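Local coordinates for halotolerant alpha-type carbonic anhydrase (dCA II) (Dunaliella salina, PDB 1Y7W), which probably catalyses the reversible hydration of carbon dioxide to bicarbonate as a zinc-dependent, salt-tolerant carbonic anhydrase, at residues N79-Q84 with N210-T215; Q84-T89 with A109-T114. One frame throughout, in Å; residues are numbered along the deposited sequence.

Contact 1: residues N79-Q84 with N210-T215; sequences NVDGAQ and NINVKT. With NA (sodium ion), chain C.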
# COMPACT_ATOMS: atom_id res chain seq x y z
N ASN A 79 1.64 -8.90 13.33
CA ASN A 79 1.31 -8.21 14.58
C ASN A 79 1.99 -8.74 15.84
O ASN A 79 1.46 -8.62 16.94
CB ASN A 79 -0.22 -8.20 14.77
CG ASN A 79 -0.67 -7.17 15.77
OD1 ASN A 79 -0.14 -6.07 15.83
ND2 ASN A 79 -1.67 -7.51 16.58
N VAL A 80 3.14 -9.37 15.65
CA VAL A 80 3.96 -9.87 16.75
C VAL A 80 5.34 -9.23 16.53
O VAL A 80 5.90 -9.30 15.42
CB VAL A 80 4.07 -11.45 16.74
CG1 VAL A 80 5.02 -11.95 17.88
CG2 VAL A 80 2.70 -12.06 16.95
N ASP A 81 5.83 -8.57 17.59
CA ASP A 81 7.16 -7.91 17.61
C ASP A 81 8.12 -8.80 16.83
O ASP A 81 8.27 -9.99 17.14
CB ASP A 81 7.65 -7.82 19.05
CG ASP A 81 8.96 -7.04 19.21
OD1 ASP A 81 9.78 -6.94 18.31
OD2 ASP A 81 9.18 -6.54 20.31
N GLY A 82 8.77 -8.22 15.82
CA GLY A 82 9.71 -8.96 15.00
C GLY A 82 10.85 -9.63 15.77
O GLY A 82 11.41 -10.59 15.29
N ALA A 83 11.16 -9.15 16.97
CA ALA A 83 12.23 -9.75 17.82
C ALA A 83 11.80 -11.11 18.37
O ALA A 83 12.65 -11.90 18.84
CB ALA A 83 12.56 -8.81 19.00
N GLN A 84 10.49 -11.38 18.32
CA GLN A 84 9.89 -12.60 18.82
C GLN A 84 9.96 -13.69 17.81
O GLN A 84 10.05 -13.46 16.60
CB GLN A 84 8.40 -12.43 19.16
CG GLN A 84 8.08 -11.44 20.29
CD GLN A 84 8.71 -11.83 21.60
OE1 GLN A 84 9.80 -11.37 21.94
NE2 GLN A 84 8.02 -12.68 22.35
N ASN A 210 16.93 -3.88 8.23
CA ASN A 210 15.81 -4.78 8.38
C ASN A 210 14.67 -4.04 9.02
O ASN A 210 14.88 -3.07 9.74
CB ASN A 210 16.19 -5.95 9.24
CG ASN A 210 17.14 -6.87 8.55
OD1 ASN A 210 17.19 -6.95 7.30
ND2 ASN A 210 17.91 -7.60 9.37
N ILE A 211 13.45 -4.55 8.82
CA ILE A 211 12.27 -3.85 9.33
C ILE A 211 11.37 -4.74 10.19
O ILE A 211 10.97 -5.82 9.74
CB ILE A 211 11.45 -3.36 8.11
CG1 ILE A 211 12.33 -2.41 7.26
CG2 ILE A 211 10.12 -2.72 8.57
CD1 ILE A 211 11.63 -1.96 5.94
N ASN A 212 11.01 -4.24 11.36
CA ASN A 212 10.16 -4.92 12.33
C ASN A 212 8.71 -4.49 11.95
O ASN A 212 8.28 -3.36 12.22
CB ASN A 212 10.57 -4.42 13.73
CG ASN A 212 9.90 -5.19 14.89
OD1 ASN A 212 10.53 -5.40 15.99
ND2 ASN A 212 8.64 -5.59 14.71
N VAL A 213 7.98 -5.39 11.31
CA VAL A 213 6.65 -5.03 10.83
C VAL A 213 5.75 -4.47 11.90
O VAL A 213 5.16 -3.38 11.75
CB VAL A 213 5.96 -6.23 10.14
CG1 VAL A 213 4.54 -5.80 9.63
CG2 VAL A 213 6.76 -6.64 8.93
N LYS A 214 5.66 -5.19 13.01
CA LYS A 214 4.78 -4.78 14.07
C LYS A 214 5.15 -3.45 14.73
O LYS A 214 4.27 -2.59 15.00
CB LYS A 214 4.71 -5.90 15.11
CG LYS A 214 4.14 -5.51 16.48
CD LYS A 214 2.65 -5.24 16.38
CE LYS A 214 1.95 -5.54 17.72
NZ LYS A 214 2.33 -4.48 18.69
N THR A 215 6.44 -3.26 15.00
CA THR A 215 6.82 -2.02 15.66
C THR A 215 7.04 -0.83 14.74
O THR A 215 6.84 0.31 15.13
CB THR A 215 8.11 -2.22 16.57
OG1 THR A 215 9.26 -2.42 15.73
CG2 THR A 215 7.93 -3.46 17.47
NA NA C . 11.08 -12.76 14.56
O HOH W 1 6.60 -7.96 13.12
O HOH W 2 10.96 -14.90 13.83
O HOH W 3 12.19 -12.18 12.77

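Contact 2: residues Q84-T89 with A109-T114; sequences QADGIT and AANLPT. With NA (sodium ion), chain C.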
# COMPACT_ATOMS: atom_id res chain seq x y z
N GLN A 84 10.49 -11.38 18.32
CA GLN A 84 9.89 -12.60 18.82
C GLN A 84 9.96 -13.69 17.81
O GLN A 84 10.05 -13.46 16.60
CB GLN A 84 8.40 -12.43 19.16
CG GLN A 84 8.08 -11.44 20.29
CD GLN A 84 8.71 -11.83 21.60
OE1 GLN A 84 9.80 -11.37 21.94
NE2 GLN A 84 8.02 -12.68 22.35
N ALA A 85 9.89 -14.92 18.33
CA ALA A 85 9.94 -16.10 17.48
C ALA A 85 8.82 -16.06 16.40
O ALA A 85 9.04 -16.35 15.22
CB ALA A 85 9.75 -17.35 18.36
N ASP A 86 7.61 -15.74 16.79
CA ASP A 86 6.59 -15.76 15.74
C ASP A 86 6.27 -14.36 15.25
O ASP A 86 5.11 -14.09 14.88
CB ASP A 86 5.33 -16.47 16.21
CG ASP A 86 5.08 -16.25 17.64
OD1 ASP A 86 5.47 -15.14 18.11
OD2 ASP A 86 4.54 -17.19 18.30
N GLY A 87 7.28 -13.50 15.28
CA GLY A 87 7.11 -12.11 14.82
C GLY A 87 7.90 -11.98 13.54
O GLY A 87 9.00 -12.51 13.41
N ILE A 88 7.34 -11.26 12.56
CA ILE A 88 7.99 -11.12 11.27
C ILE A 88 8.93 -9.93 11.16
O ILE A 88 8.56 -8.79 11.53
CB ILE A 88 6.90 -11.01 10.12
CG1 ILE A 88 6.22 -12.39 9.92
CG2 ILE A 88 7.56 -10.60 8.79
CD1 ILE A 88 5.15 -12.45 8.79
N THR A 89 10.12 -10.18 10.63
CA THR A 89 11.06 -9.09 10.35
C THR A 89 11.33 -9.16 8.87
O THR A 89 11.69 -10.21 8.35
CB THR A 89 12.40 -9.25 11.07
OG1 THR A 89 12.16 -9.22 12.49
CG2 THR A 89 13.35 -8.07 10.64
N ALA A 109 8.33 -16.52 5.27
CA ALA A 109 7.83 -17.89 5.04
C ALA A 109 7.25 -18.53 6.29
O ALA A 109 6.84 -19.71 6.25
CB ALA A 109 8.97 -18.80 4.43
N ALA A 110 7.21 -17.80 7.40
CA ALA A 110 6.65 -18.34 8.63
C ALA A 110 5.68 -17.37 9.27
O ALA A 110 5.80 -16.17 9.05
CB ALA A 110 7.78 -18.65 9.63
N ASN A 111 4.75 -17.88 10.07
CA ASN A 111 3.82 -17.02 10.79
C ASN A 111 3.07 -16.09 9.86
O ASN A 111 2.75 -14.97 10.22
CB ASN A 111 4.58 -16.21 11.83
CG ASN A 111 5.33 -17.10 12.80
OD1 ASN A 111 4.70 -17.87 13.51
ND2 ASN A 111 6.68 -17.01 12.81
N LEU A 112 2.76 -16.60 8.68
CA LEU A 112 2.09 -15.79 7.67
C LEU A 112 0.64 -15.44 8.06
O LEU A 112 -0.04 -16.20 8.76
CB LEU A 112 2.06 -16.54 6.37
CG LEU A 112 3.47 -16.80 5.75
CD1 LEU A 112 3.27 -17.55 4.44
CD2 LEU A 112 4.20 -15.48 5.48
N PRO A 113 0.18 -14.26 7.64
CA PRO A 113 -1.20 -13.89 7.98
C PRO A 113 -2.12 -14.76 7.14
O PRO A 113 -1.70 -15.26 6.09
CB PRO A 113 -1.28 -12.39 7.56
CG PRO A 113 -0.22 -12.27 6.48
CD PRO A 113 0.91 -13.13 7.03
N THR A 114 -3.36 -14.97 7.59
CA THR A 114 -4.29 -15.76 6.79
C THR A 114 -5.63 -15.04 6.61
O THR A 114 -6.04 -14.23 7.43
CB THR A 114 -4.62 -17.16 7.43
OG1 THR A 114 -5.28 -16.96 8.68
CG2 THR A 114 -3.33 -17.95 7.70
NA NA C . 11.08 -12.76 14.56
O HOH W 2 10.96 -14.90 13.83
O HOH W 4 8.78 -15.07 11.33
O HOH W 3 12.19 -12.18 12.77

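Contact 1: residues N79-Q84 with N210-T215
Lys214 lays the aliphatic part of its side chain along the backbone from Asn79 to Asp81. Its CB lies 3.6 Å from Val80 O, and its CG comes within 3.7 Å of Asp81 N. CG stands anti to the lysine's own backbone N (chi1 164°), and a bend at chi2 (70°) then carries Lys214 CD to 3.6 Å from Asn79 C. One water bridges the two backbones, 2.8 Å from Val80 O and accepting from Lys214 N at 2.9 Å. At the other end of the contact, Asn212 sets its side-chain amide against the start of a type I turn, with its CG 3.4 Å from Gly82 N and the amide plane 40° from the Asp81 carboxylate. Asn212 holds the N-cap position of helix 213-217, so the turn packs against a helix start. Asp81 OD1 closes an Asx turn by accepting from Ala83 N at 2.9 Å, a nearly straight bond that arrives from above the carboxylate plane. The methyl CG2 of Thr215 lies 4.0 Å from the same Asp81 OD1. Behind this layer, the turn directs the carbonyls of Gly82 and Gln84 onto a sodium ion, which Gly87 O and two waters also bind.

Contact 2: residues Q84-T89 with A109-T114
Asn111 pushes its side chain against the backbone of the turn at Ala85 and Asp86, and it supplies most of the second segment's share of the contact. Its CG lies anti to the carbonyl carbon, beside the backbone N (chi1 -57°), and the amide that follows reaches the turn with both of its ends. The OD1 end meets carbon, 3.1 Å from Asp86 CB, while ND2 lies 3.2 Å from Asp86 CA. A water accepts from Asn111 ND2 at 3.2 Å and donates weakly to Gly87 O, so the amide is linked indirectly to a carbonyl that binds sodium. Asp86 touches through its CB and CA, whereas its carboxylate leads away from Asn111. Ile88 supplies the other side chain of the contact. With CG1 beside its backbone N and the rest of the chain extended (chi2 -178°), the isoleucine sets CD1 against the peptide carbonyls of the facing loop, 3.8 Å from both Ala110 O and Asn111 O. The backbones of Ile88 and Asn111 are further brought together by Gly77, which hydrogen-bonds to each. Segment 84-89 itself is held by a type I turn, closed by Gly87 N donating to Gln84 O. One of the sodium-bound waters also donates to Ala85 O at 2.8 Å. The arrangement is that of a loop-bound sodium site, to which this second turn brings the main-chain carbonyl of Gly87.

How the contacts relate
Contacts 1 and 2 lie on the same side of the chain's centre, their own centres about 9 Å apart, and share Gln84 and the sodium ion. Each holds two of the ion's three protein ligands: Gly82 and Gln84 in contact 1, Gln84 and Gly87 in contact 2. Both include an asparagine amide and a bridging water. Contact 1, at the surface, differs in setting a lysine chain and an Asx turn against a helix start. Contact 2, partly buried, joins two loops, the second leading into edge strand 114-117 of the large sheet, and adds the buried Ile88. Val80 packs on Asp86 and Gly87, while Thr89 touches Gly82 and Ile211, directly connecting the two contacts.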